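Local coordinates for SusD homolog (Bacteroides thetaiotaomicron, PDB 3SGH), which probably binds sugars at the outer membrane as a SusD-like lipoprotein, a family that works in glycan capture and uptake, at residues Y111-L116 against I123-M128; D74-R79 against A117-P122; H145-D150 against L193-R198; G131-P136 against R461-N466. One frame throughout, in Å; residues are numbered along the deposited sequence.

Contact 1: residues Y111-L116 against I123-M128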
loop_
_atom_site.group_PDB
_atom_site.type_symbol
_atom_site.label_atom_id
_atom_site.label_comp_id
_atom_site.label_asym_id
_atom_site.label_seq_id
_atom_site.Cartn_x
_atom_site.Cartn_y
_atom_site.Cartn_z
ATOM N N TYR A 111 10.137 -5.351 4.612
ATOM C CA TYR A 111 8.715 -5.119 4.218
ATOM C C TYR A 111 8.083 -4.050 5.123
ATOM O O TYR A 111 7.433 -3.082 4.663
ATOM C CB TYR A 111 7.845 -6.404 4.249
ATOM C CG TYR A 111 6.567 -6.159 3.481
ATOM C CD1 TYR A 111 5.412 -5.625 4.105
ATOM C CD2 TYR A 111 6.528 -6.381 2.114
ATOM C CE1 TYR A 111 4.265 -5.354 3.343
ATOM C CE2 TYR A 111 5.397 -6.127 1.372
ATOM C CZ TYR A 111 4.274 -5.622 1.989
ATOM O OH TYR A 111 3.173 -5.335 1.207
ATOM N N GLY A 112 8.335 -4.190 6.404
ATOM C CA GLY A 112 7.745 -3.325 7.385
ATOM C C GLY A 112 8.331 -1.938 7.325
ATOM O O GLY A 112 7.620 -0.942 7.459
HETATM N N MSE A 113 9.650 -1.879 7.170
HETATM C CA MSE A 113 10.335 -0.611 7.214
HETATM C C MSE A 113 10.224 0.165 5.898
HETATM O O MSE A 113 10.307 1.400 5.908
HETATM C CB MSE A 113 11.784 -0.794 7.630
HETATM C CG MSE A 113 11.871 -1.302 9.109
HETATM SE SE MSE A 113 11.073 -0.056 10.377
HETATM C CE MSE A 113 9.769 -1.204 11.182
ATOM N N GLN A 114 10.041 -0.513 4.769
ATOM C CA GLN A 114 9.800 0.224 3.521
ATOM C C GLN A 114 8.448 0.925 3.584
ATOM O O GLN A 114 8.309 2.029 3.097
ATOM C CB GLN A 114 9.935 -0.655 2.279
ATOM C CG GLN A 114 8.980 -1.814 2.095
ATOM C CD GLN A 114 7.584 -1.422 1.601
ATOM O OE1 GLN A 114 7.449 -0.508 0.811
ATOM N NE2 GLN A 114 6.552 -2.126 2.088
ATOM N N LEU A 115 7.473 0.283 4.236
ATOM C CA LEU A 115 6.210 0.923 4.528
ATOM C C LEU A 115 6.393 2.138 5.431
ATOM O O LEU A 115 5.878 3.211 5.133
ATOM C CB LEU A 115 5.213 -0.044 5.151
ATOM C CG LEU A 115 3.842 0.505 5.565
ATOM C CD1 LEU A 115 3.190 1.258 4.443
ATOM C CD2 LEU A 115 2.965 -0.658 6.094
ATOM N N LEU A 116 7.169 1.997 6.504
ATOM C CA LEU A 116 7.299 3.103 7.450
ATOM C C LEU A 116 8.077 4.251 6.786
ATOM O O LEU A 116 7.749 5.429 6.968
ATOM C CB LEU A 116 7.938 2.617 8.763
ATOM C CG LEU A 116 7.974 3.652 9.899
ATOM C CD1 LEU A 116 6.550 4.210 10.195
ATOM C CD2 LEU A 116 8.671 3.079 11.191
ATOM N N ILE A 123 14.057 7.084 9.038
ATOM C CA ILE A 123 13.843 6.214 10.180
ATOM C C ILE A 123 15.198 5.716 10.640
ATOM O O ILE A 123 16.119 5.636 9.854
ATOM C CB ILE A 123 12.983 4.989 9.792
ATOM C CG1 ILE A 123 13.628 4.188 8.653
ATOM C CG2 ILE A 123 11.485 5.373 9.478
ATOM C CD1 ILE A 123 12.960 2.826 8.361
ATOM N N PRO A 124 15.306 5.262 11.893
ATOM C CA PRO A 124 16.496 4.496 12.264
ATOM C C PRO A 124 16.479 3.130 11.584
ATOM O O PRO A 124 15.409 2.488 11.493
ATOM C CB PRO A 124 16.372 4.339 13.795
ATOM C CG PRO A 124 15.204 5.132 14.215
ATOM C CD PRO A 124 14.351 5.398 12.998
ATOM N N TYR A 125 17.631 2.685 11.112
ATOM C CA TYR A 125 17.720 1.405 10.431
ATOM C C TYR A 125 19.155 0.864 10.543
ATOM O O TYR A 125 19.393 -0.036 11.363
ATOM C CB TYR A 125 17.180 1.510 8.985
ATOM C CG TYR A 125 17.095 0.179 8.258
ATOM C CD1 TYR A 125 15.948 -0.597 8.318
ATOM C CD2 TYR A 125 18.187 -0.311 7.546
ATOM C CE1 TYR A 125 15.865 -1.834 7.680
ATOM C CE2 TYR A 125 18.109 -1.580 6.902
ATOM C CZ TYR A 125 16.937 -2.319 6.996
ATOM O OH TYR A 125 16.842 -3.545 6.402
ATOM N N THR A 126 20.097 1.460 9.828
ATOM C CA THR A 126 21.485 0.971 9.796
ATOM C C THR A 126 22.172 1.018 11.145
ATOM O O THR A 126 22.978 0.141 11.459
ATOM C CB THR A 126 22.337 1.726 8.775
ATOM O OG1 THR A 126 22.413 3.101 9.133
ATOM C CG2 THR A 126 21.740 1.632 7.378
ATOM N N GLN A 127 21.810 2.012 11.949
ATOM C CA GLN A 127 22.489 2.297 13.212
ATOM C C GLN A 127 21.791 1.682 14.415
ATOM O O GLN A 127 22.213 1.900 15.538
ATOM C CB GLN A 127 22.595 3.810 13.418
ATOM C CG GLN A 127 23.358 4.532 12.313
ATOM C CD GLN A 127 24.697 3.906 12.056
ATOM O OE1 GLN A 127 25.616 4.017 12.875
ATOM N NE2 GLN A 127 24.834 3.260 10.906
HETATM N N MSE A 128 20.714 0.932 14.195
HETATM C CA MSE A 128 20.049 0.287 15.310
HETATM C C MSE A 128 20.847 -0.863 15.876
HETATM O O MSE A 128 21.495 -1.621 15.128
HETATM C CB MSE A 128 18.709 -0.198 14.897
HETATM C CG MSE A 128 17.837 0.938 14.584
HETATM SE SE MSE A 128 16.202 0.205 14.001
HETATM C CE MSE A 128 15.429 -0.251 15.697
#
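Ile123 turns back onto helix 100-120, which the chain has only just left, and its two branches part, CG2 toward Leu116 and CD1 toward Met113. The Ile123 CG2 methyl rests 3.9 Å from Leu116 CG. The longer branch brings Ile123 CD1 to 3.9 Å from Met113 CB, and the same methyl lies 4.0 Å from SE of Met113, which is present as selenomethionine. The fork is set by chi1 of 58°, which places CG1 between the backbone N and the carbonyl carbon while CG2 stays beside the N. Pro124 packs instead on Trp77 and Tyr81 of helix 75-84. With Tyr125 the chain again meets the helix: its CE1 approaches Met113 CB obliquely at 4.2 Å, making that one methylene a shared landing point for Ile123 and Tyr125. The phenol continues past Met113 to helix 140-162, where its OH bonds to Asp150, and Arg109 makes a cation-pi contact with the ring. Tyr125 also opens a type I turn that carries the chain through Thr126 and Gln127 to Met128, away from the helix. In this largely helical SusD fold, the loop thus folds over a buried helix flank. Because carbon and selenium atoms do the touching between side chains, shape rather than directional bonding sets the fit, and the polar fixing of the loop comes from partners such as Asp150 and Asp138.

Contact 2: residues D74-R79 against A117-P122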
loop_
_atom_site.group_PDB
_atom_site.type_symbol
_atom_site.label_atom_id
_atom_site.label_comp_id
_atom_site.label_asym_id
_atom_site.label_seq_id
_atom_site.Cartn_x
_atom_site.Cartn_y
_atom_site.Cartn_z
ATOM N N ASP A 74 0.955 8.831 15.202
ATOM C CA ASP A 74 2.039 7.981 15.706
ATOM C C ASP A 74 1.727 6.495 15.709
ATOM O O ASP A 74 2.593 5.685 16.047
ATOM C CB ASP A 74 2.347 8.386 17.170
ATOM C CG ASP A 74 2.864 9.840 17.315
ATOM O OD1 ASP A 74 3.025 10.559 16.280
ATOM O OD2 ASP A 74 3.136 10.249 18.480
ATOM N N SER A 75 0.506 6.106 15.377
ATOM C CA SER A 75 0.132 4.685 15.466
ATOM C C SER A 75 0.980 3.747 14.626
ATOM O O SER A 75 1.337 2.626 15.058
ATOM C CB SER A 75 -1.353 4.508 15.079
ATOM O OG SER A 75 -2.186 5.046 16.077
ATOM N N SER A 76 1.229 4.144 13.388
ATOM C CA SER A 76 1.912 3.268 12.438
ATOM C C SER A 76 3.317 2.922 12.909
ATOM O O SER A 76 3.722 1.737 12.849
ATOM C CB SER A 76 1.948 3.907 11.042
ATOM O OG SER A 76 0.634 4.028 10.500
ATOM N N TRP A 77 4.049 3.931 13.374
ATOM C CA TRP A 77 5.378 3.704 13.932
ATOM C C TRP A 77 5.308 2.647 14.989
ATOM O O TRP A 77 6.064 1.670 14.963
ATOM C CB TRP A 77 5.963 4.987 14.505
ATOM C CG TRP A 77 7.197 4.772 15.327
ATOM C CD1 TRP A 77 7.239 4.202 16.544
ATOM C CD2 TRP A 77 8.576 5.119 14.996
ATOM N NE1 TRP A 77 8.541 4.161 17.013
ATOM C CE2 TRP A 77 9.378 4.705 16.076
ATOM C CE3 TRP A 77 9.203 5.714 13.887
ATOM C CZ2 TRP A 77 10.785 4.916 16.118
ATOM C CZ3 TRP A 77 10.611 5.927 13.923
ATOM C CH2 TRP A 77 11.384 5.505 15.030
ATOM N N GLY A 78 4.406 2.838 15.945
ATOM C CA GLY A 78 4.321 1.919 17.091
ATOM C C GLY A 78 3.971 0.505 16.688
ATOM O O GLY A 78 4.510 -0.491 17.227
ATOM N N ARG A 79 3.071 0.407 15.715
ATOM C CA ARG A 79 2.595 -0.882 15.293
ATOM C C ARG A 79 3.703 -1.679 14.554
ATOM O O ARG A 79 3.956 -2.868 14.863
ATOM C CB ARG A 79 1.360 -0.693 14.395
ATOM C CG ARG A 79 0.671 -2.016 13.956
ATOM C CD ARG A 79 0.197 -2.858 15.119
ATOM N NE ARG A 79 -0.806 -2.181 15.913
ATOM C CZ ARG A 79 -1.474 -2.713 16.924
ATOM N NH1 ARG A 79 -1.276 -3.981 17.267
ATOM N NH2 ARG A 79 -2.359 -1.974 17.562
ATOM N N ALA A 117 9.103 3.926 5.999
ATOM C CA ALA A 117 9.862 4.955 5.250
ATOM C C ALA A 117 8.965 5.685 4.249
ATOM O O ALA A 117 9.100 6.908 4.085
ATOM C CB ALA A 117 11.082 4.356 4.504
ATOM N N SER A 118 8.055 4.952 3.619
ATOM C CA SER A 118 7.065 5.513 2.676
ATOM C C SER A 118 5.991 6.372 3.367
ATOM O O SER A 118 5.284 7.132 2.709
ATOM C CB SER A 118 6.434 4.402 1.865
ATOM O OG SER A 118 7.432 3.764 1.065
ATOM N N LEU A 119 5.868 6.230 4.686
ATOM C CA LEU A 119 5.008 7.063 5.497
ATOM C C LEU A 119 5.720 8.340 5.996
ATOM O O LEU A 119 5.211 9.434 5.787
ATOM C CB LEU A 119 4.492 6.251 6.698
ATOM C CG LEU A 119 3.440 5.184 6.372
ATOM C CD1 LEU A 119 3.195 4.195 7.536
ATOM C CD2 LEU A 119 2.065 5.855 5.979
ATOM N N GLN A 120 6.827 8.195 6.736
ATOM C CA GLN A 120 7.407 9.315 7.460
ATOM C C GLN A 120 8.738 9.815 6.929
ATOM O O GLN A 120 9.143 10.919 7.245
ATOM C CB GLN A 120 7.573 8.985 8.956
ATOM C CG GLN A 120 8.603 7.975 9.291
ATOM C CD GLN A 120 8.820 7.910 10.787
ATOM O OE1 GLN A 120 7.889 7.651 11.527
ATOM N NE2 GLN A 120 10.029 8.222 11.238
ATOM N N GLY A 121 9.404 9.017 6.110
ATOM C CA GLY A 121 10.703 9.398 5.570
ATOM C C GLY A 121 11.847 8.812 6.379
ATOM O O GLY A 121 11.914 7.582 6.543
ATOM N N PRO A 122 12.746 9.675 6.914
ATOM C CA PRO A 122 13.839 9.103 7.706
ATOM C C PRO A 122 13.339 8.178 8.829
ATOM O O PRO A 122 12.358 8.475 9.492
ATOM C CB PRO A 122 14.512 10.339 8.319
ATOM C CG PRO A 122 14.253 11.421 7.398
ATOM C CD PRO A 122 12.852 11.144 6.833
#
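Gln120, at the C-terminal end of helix 100-120, sets its amide against the edge of Trp77 on helix 75-84, joining two helices of the alpha-helical SusD-like fold. From CB the chain steps to CG between the backbone N and the carbonyl carbon (chi1 69°) and then runs extended, which carries the amide across to the indole. Gln120 CD arrives 3.8 Å from Trp77 CE3, in the plane of the ring. Gln120 OE1 comes closer, 3.3 Å from Trp77 CE3 at the rim, and Gln120 NE2 lies 3.6 Å from Trp77 CZ3; ring and amide planes are 22° apart. Gln120 NE2 also gives a nearly straight 2.9 Å bond to Pro122 O, which fixes the rotation of the amide. That bond spans Gly121, the first residue to leave the helix, with a positive phi of 96°. A leucine in place of Gln120 would probably leave Pro122 O without this donor and the turn after the helix less firmly tied. Trp77 is also stacked on Tyr81, and Gln120 touches Phe459. One residue before Trp77, Ser76 OG accepts a hydrogen bond from Trp43 NE1 while the serine methylene packs on Leu119, with Ser76 CB 3.7 Å from Leu119 CD1.

Contact 3: residues H145-D150 against L193-R198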
loop_
_atom_site.group_PDB
_atom_site.type_symbol
_atom_site.label_atom_id
_atom_site.label_comp_id
_atom_site.label_asym_id
_atom_site.label_seq_id
_atom_site.Cartn_x
_atom_site.Cartn_y
_atom_site.Cartn_z
ATOM N N HIS A 145 18.692 2.570 0.298
ATOM C CA HIS A 145 19.858 1.769 -0.172
ATOM C C HIS A 145 20.201 0.606 0.766
ATOM O O HIS A 145 20.424 -0.540 0.299
ATOM C CB HIS A 145 21.067 2.653 -0.409
ATOM C CG HIS A 145 20.961 3.506 -1.639
ATOM N ND1 HIS A 145 22.050 3.823 -2.417
ATOM C CD2 HIS A 145 19.907 4.132 -2.203
ATOM C CE1 HIS A 145 21.665 4.601 -3.414
ATOM N NE2 HIS A 145 20.369 4.809 -3.305
ATOM N N ALA A 146 20.194 0.869 2.078
ATOM C CA ALA A 146 20.399 -0.174 3.075
ATOM C C ALA A 146 19.379 -1.299 2.956
ATOM O O ALA A 146 19.765 -2.455 3.060
ATOM C CB ALA A 146 20.366 0.388 4.497
HETATM N N MSE A 147 18.099 -0.945 2.752
HETATM C CA MSE A 147 17.035 -1.941 2.618
HETATM C C MSE A 147 17.221 -2.765 1.345
HETATM O O MSE A 147 17.031 -3.986 1.392
HETATM C CB MSE A 147 15.619 -1.331 2.711
HETATM C CG MSE A 147 15.296 -0.780 4.047
HETATM SE SE MSE A 147 13.460 -0.212 4.199
HETATM C CE MSE A 147 13.625 1.284 2.965
ATOM N N PHE A 148 17.598 -2.149 0.222
ATOM C CA PHE A 148 17.940 -2.920 -0.997
ATOM C C PHE A 148 19.085 -3.920 -0.715
ATOM O O PHE A 148 19.022 -5.081 -1.121
ATOM C CB PHE A 148 18.324 -2.008 -2.184
ATOM C CG PHE A 148 17.144 -1.409 -2.934
ATOM C CD1 PHE A 148 16.341 -2.214 -3.715
ATOM C CD2 PHE A 148 16.844 -0.042 -2.843
ATOM C CE1 PHE A 148 15.265 -1.720 -4.399
ATOM C CE2 PHE A 148 15.778 0.477 -3.545
ATOM C CZ PHE A 148 14.976 -0.362 -4.330
ATOM N N ASP A 149 20.113 -3.453 -0.005
ATOM C CA ASP A 149 21.224 -4.335 0.376
ATOM C C ASP A 149 20.779 -5.555 1.198
ATOM O O ASP A 149 21.208 -6.686 0.927
ATOM C CB ASP A 149 22.335 -3.554 1.094
ATOM C CG ASP A 149 23.004 -2.510 0.191
ATOM O OD1 ASP A 149 22.869 -2.588 -1.043
ATOM O OD2 ASP A 149 23.660 -1.592 0.746
ATOM N N ASP A 150 19.925 -5.342 2.198
ATOM C CA ASP A 150 19.512 -6.434 3.057
ATOM C C ASP A 150 18.599 -7.373 2.260
ATOM O O ASP A 150 18.656 -8.600 2.390
ATOM C CB ASP A 150 18.810 -5.888 4.289
ATOM C CG ASP A 150 19.796 -5.291 5.314
ATOM O OD1 ASP A 150 21.004 -5.606 5.261
ATOM O OD2 ASP A 150 19.343 -4.536 6.189
ATOM N N LEU A 193 11.286 -4.895 -6.968
ATOM C CA LEU A 193 10.790 -4.093 -8.103
ATOM C C LEU A 193 9.843 -2.957 -7.669
ATOM O O LEU A 193 9.965 -1.820 -8.185
ATOM C CB LEU A 193 10.122 -4.991 -9.136
ATOM C CG LEU A 193 9.595 -4.341 -10.394
ATOM C CD1 LEU A 193 10.736 -3.611 -11.111
ATOM C CD2 LEU A 193 8.976 -5.418 -11.308
ATOM N N ARG A 194 8.959 -3.233 -6.714
ATOM C CA ARG A 194 8.080 -2.171 -6.122
ATOM C C ARG A 194 8.905 -1.016 -5.570
ATOM O O ARG A 194 8.657 0.182 -5.866
ATOM C CB ARG A 194 7.225 -2.720 -5.002
ATOM C CG ARG A 194 6.366 -1.646 -4.332
ATOM C CD ARG A 194 5.763 -2.160 -3.016
ATOM N NE ARG A 194 4.697 -3.126 -3.224
ATOM C CZ ARG A 194 4.028 -3.725 -2.218
ATOM N NH1 ARG A 194 4.347 -3.476 -0.945
ATOM N NH2 ARG A 194 3.089 -4.593 -2.473
HETATM N N MSE A 195 9.926 -1.372 -4.783
HETATM C CA MSE A 195 10.825 -0.387 -4.190
HETATM C C MSE A 195 11.579 0.433 -5.240
HETATM O O MSE A 195 11.679 1.691 -5.131
HETATM C CB MSE A 195 11.776 -1.086 -3.184
HETATM C CG MSE A 195 10.989 -1.715 -2.067
HETATM SE SE MSE A 195 12.172 -2.753 -0.903
HETATM C CE MSE A 195 13.495 -1.412 -0.592
ATOM N N ALA A 196 12.083 -0.257 -6.264
ATOM C CA ALA A 196 12.827 0.361 -7.351
ATOM C C ALA A 196 11.951 1.395 -8.073
ATOM O O ALA A 196 12.365 2.523 -8.301
ATOM C CB ALA A 196 13.325 -0.698 -8.355
ATOM N N ILE A 197 10.727 1.008 -8.423
ATOM C CA ILE A 197 9.777 1.938 -9.068
ATOM C C ILE A 197 9.500 3.124 -8.133
ATOM O O ILE A 197 9.486 4.272 -8.565
ATOM C CB ILE A 197 8.455 1.211 -9.484
ATOM C CG1 ILE A 197 8.742 0.346 -10.750
ATOM C CG2 ILE A 197 7.277 2.248 -9.700
ATOM C CD1 ILE A 197 8.909 1.180 -12.077
ATOM N N ARG A 198 9.383 2.857 -6.837
ATOM C CA ARG A 198 9.019 3.938 -5.910
ATOM C C ARG A 198 10.064 5.027 -5.827
ATOM O O ARG A 198 9.703 6.225 -5.690
ATOM C CB ARG A 198 8.725 3.402 -4.538
ATOM C CG ARG A 198 8.188 4.537 -3.635
ATOM C CD ARG A 198 7.338 4.115 -2.615
ATOM N NE ARG A 198 6.207 3.350 -3.093
ATOM C CZ ARG A 198 5.557 2.524 -2.296
ATOM N NH1 ARG A 198 5.932 2.417 -1.011
ATOM N NH2 ARG A 198 4.525 1.809 -2.764
#
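A methyl group sits almost exactly over the middle of an aromatic ring here: CE of Met195, a selenomethionine, stands 4.0 Å from the centroid of the Phe148 ring and only 4° off its normal. This CH-pi contact is accompanied by a more distant Met-aromatic one, with SE of Met195 5.1 Å from the same centroid. The two residues link a pair of nearly antiparallel helices, 140-162 and 181-198, whose local axes differ by 159° in direction and pass 11.3 Å apart, a separation bridged by long side chains. Such helix pairs are in keeping with the TPR-related, superhelical architecture of SusD-like proteins. Phe148 and Met195 approach from opposite directions. The bend at the last torsion of Met195 curls CE over the ring face, where it also touches the neighbouring helix residue, 3.9 Å from Met147 CB. Nearer its root the same side chain meets the outer end of the ring, Met195 CB lying 3.5 Å from Phe148 CZ. Replacing Phe148 by an alanine would probably deprive Met195 CE of the face it rests on and open a gap between the helices. Around the pair, Phe148 also touches Lys210 and Met195 touches Val110, so helices 204-217 and 100-120 add to the burial. The ring meets the second helix's backbone edge-on: Ala196 N lies near the ring plane, 3.5 Å from Phe148 CZ.

Contact 4: residues G131-P136 against R461-N466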
loop_
_atom_site.group_PDB
_atom_site.type_symbol
_atom_site.label_atom_id
_atom_site.label_comp_id
_atom_site.label_asym_id
_atom_site.label_seq_id
_atom_site.Cartn_x
_atom_site.Cartn_y
_atom_site.Cartn_z
ATOM N N GLY A 131 18.152 -3.726 21.546
ATOM C CA GLY A 131 17.611 -3.100 22.780
ATOM C C GLY A 131 17.809 -1.594 23.064
ATOM O O GLY A 131 17.321 -1.095 24.099
ATOM N N GLU A 132 18.524 -0.861 22.199
ATOM C CA GLU A 132 18.877 0.534 22.496
ATOM C C GLU A 132 17.850 1.476 21.855
ATOM O O GLU A 132 17.566 1.367 20.652
ATOM C CB GLU A 132 20.304 0.831 22.025
ATOM C CG GLU A 132 21.370 -0.161 22.534
ATOM C CD GLU A 132 22.822 0.288 22.236
ATOM O OE1 GLU A 132 23.026 1.441 21.787
ATOM O OE2 GLU A 132 23.775 -0.506 22.448
ATOM N N THR A 133 17.255 2.376 22.644
ATOM C CA THR A 133 16.220 3.289 22.078
ATOM C C THR A 133 16.819 4.425 21.263
ATOM O O THR A 133 16.248 4.827 20.227
ATOM C CB THR A 133 15.304 3.899 23.160
ATOM O OG1 THR A 133 14.525 2.849 23.741
ATOM C CG2 THR A 133 14.371 4.982 22.555
ATOM N N GLU A 134 17.968 4.935 21.707
ATOM C CA GLU A 134 18.479 6.161 21.137
ATOM C C GLU A 134 19.258 5.894 19.861
ATOM O O GLU A 134 20.443 6.163 19.799
ATOM C CB GLU A 134 19.308 6.947 22.166
ATOM C CG GLU A 134 18.433 7.382 23.341
ATOM C CD GLU A 134 19.124 8.258 24.371
ATOM O OE1 GLU A 134 20.330 8.605 24.197
ATOM O OE2 GLU A 134 18.431 8.599 25.366
ATOM N N ALA A 135 18.600 5.375 18.829
ATOM C CA ALA A 135 19.298 5.117 17.573
ATOM C C ALA A 135 19.243 6.343 16.683
ATOM O O ALA A 135 18.180 6.919 16.488
ATOM C CB ALA A 135 18.674 3.931 16.817
ATOM N N PRO A 136 20.372 6.705 16.078
ATOM C CA PRO A 136 20.332 7.704 15.016
ATOM C C PRO A 136 19.475 7.322 13.824
ATOM O O PRO A 136 19.276 6.115 13.504
ATOM C CB PRO A 136 21.811 7.833 14.594
ATOM C CG PRO A 136 22.559 7.454 15.802
ATOM C CD PRO A 136 21.754 6.319 16.403
ATOM N N ARG A 461 5.710 11.420 18.922
ATOM C CA ARG A 461 5.955 12.065 20.199
ATOM C C ARG A 461 6.929 11.235 21.007
ATOM O O ARG A 461 7.787 11.804 21.705
ATOM C CB ARG A 461 4.669 12.340 21.012
ATOM C CG ARG A 461 5.017 12.977 22.422
ATOM C CD ARG A 461 3.858 13.617 23.204
ATOM N NE ARG A 461 3.469 14.862 22.547
ATOM C CZ ARG A 461 3.542 16.088 23.055
ATOM N NH1 ARG A 461 3.963 16.348 24.313
ATOM N NH2 ARG A 461 3.158 17.086 22.269
ATOM N N SER A 462 6.823 9.902 20.938
ATOM C CA SER A 462 7.715 9.058 21.765
ATOM C C SER A 462 9.182 9.244 21.354
ATOM O O SER A 462 10.100 9.165 22.184
ATOM C CB SER A 462 7.268 7.581 21.743
ATOM O OG SER A 462 7.607 6.987 20.492
ATOM N N GLU A 463 9.411 9.529 20.086
ATOM C CA GLU A 463 10.767 9.789 19.612
ATOM C C GLU A 463 11.294 11.174 20.051
ATOM O O GLU A 463 12.475 11.318 20.427
ATOM C CB GLU A 463 10.849 9.596 18.110
ATOM C CG GLU A 463 10.783 8.104 17.743
ATOM C CD GLU A 463 12.110 7.418 18.023
ATOM O OE1 GLU A 463 13.064 7.708 17.290
ATOM O OE2 GLU A 463 12.207 6.608 18.981
ATOM N N TYR A 464 10.443 12.191 19.968
ATOM C CA TYR A 464 10.833 13.490 20.498
ATOM C C TYR A 464 11.143 13.432 22.013
ATOM O O TYR A 464 11.990 14.158 22.514
ATOM C CB TYR A 464 9.773 14.550 20.208
ATOM C CG TYR A 464 9.799 15.093 18.784
ATOM C CD1 TYR A 464 10.719 16.079 18.416
ATOM C CD2 TYR A 464 8.894 14.652 17.839
ATOM C CE1 TYR A 464 10.745 16.584 17.133
ATOM C CE2 TYR A 464 8.881 15.160 16.547
ATOM C CZ TYR A 464 9.813 16.142 16.199
ATOM O OH TYR A 464 9.835 16.675 14.930
ATOM N N ASN A 465 10.448 12.550 22.722
ATOM C CA ASN A 465 10.564 12.469 24.168
ATOM C C ASN A 465 11.777 11.636 24.602
ATOM O O ASN A 465 12.502 12.077 25.469
ATOM C CB ASN A 465 9.249 11.882 24.750
ATOM C CG ASN A 465 8.166 12.923 24.916
ATOM O OD1 ASN A 465 8.427 14.127 24.872
ATOM N ND2 ASN A 465 6.953 12.463 25.179
ATOM N N ASN A 466 11.998 10.496 23.952
ATOM C CA ASN A 466 13.033 9.523 24.332
ATOM C C ASN A 466 14.233 9.396 23.416
ATOM O O ASN A 466 15.214 8.722 23.768
ATOM C CB ASN A 466 12.398 8.153 24.500
ATOM C CG ASN A 466 11.270 8.182 25.504
ATOM O OD1 ASN A 466 11.505 8.396 26.696
ATOM N ND2 ASN A 466 10.059 7.999 25.029
HETATM O O HOH W 1 13.799 4.571 18.759
HETATM O O HOH W 2 15.828 7.054 25.796
#
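Thr133 points its CG2 methyl at the end of the short helix 461-466, where it lies 4.0 Å from Asn466 O and 4.2 Å from Asn466 CB. Chi1 of -66° sets OG1 beside the backbone N and CG2 anti to it, facing Asn466. The carbonyl of Thr133 makes a second link through water: one molecule donates to Thr133 O at 2.9 Å and to Glu463 OE2 at 2.6 Å, tying the loop to a buried carboxylate whose other oxygen, OE1, bonds to Tyr137. Glu134 then centres an inverse gamma turn, closed by Ala135 N bonding to Thr133 O at 2.8 Å. Its extended side chain runs alongside the helix end, with Glu134 CG 3.5 Å from Asn466 O, and a second water lies between Glu134 OE2 and Asn466 O, 2.7 Å from the latter. Two waters thus add to the few direct contacts between the loop and the helix end. Past the turn, Ala135 gives its carbonyl to Asn467 and packs on Pro124 and Met128, and Pro136 touches Asn470. The loop that leads from helix 100-120 to helix 140-162 therefore lies against helix 461-466 and the start of helix 468-477.

Overall arrangement
Contacts 1 and 2 share helix 100-120 and have centres about 9 Å apart; Trp77 joins them, its CH2 3.6 Å from Pro124 CD. Contact 3, about 12 Å from contact 1 between centres, is tied to it by a polar pair and by packing: Tyr111 OH lies 3.1 Å from Arg194 NH1, and Thr126 CG2 lies 3.4 Å from Ala146 CB. From contact 2 it is reached through Ser118 and Arg198. On the outer side, contact 4 meets contact 2 where Asp74 OD2 lies 2.9 Å from Arg461 N, and meets contact 1 where Gln127 CB lies 4.0 Å from Pro136 CD. Contacts 3 and 4 do not touch, their nearest atoms being about 11 Å apart. Together they run from buried helix packing to a hydrated surface loop.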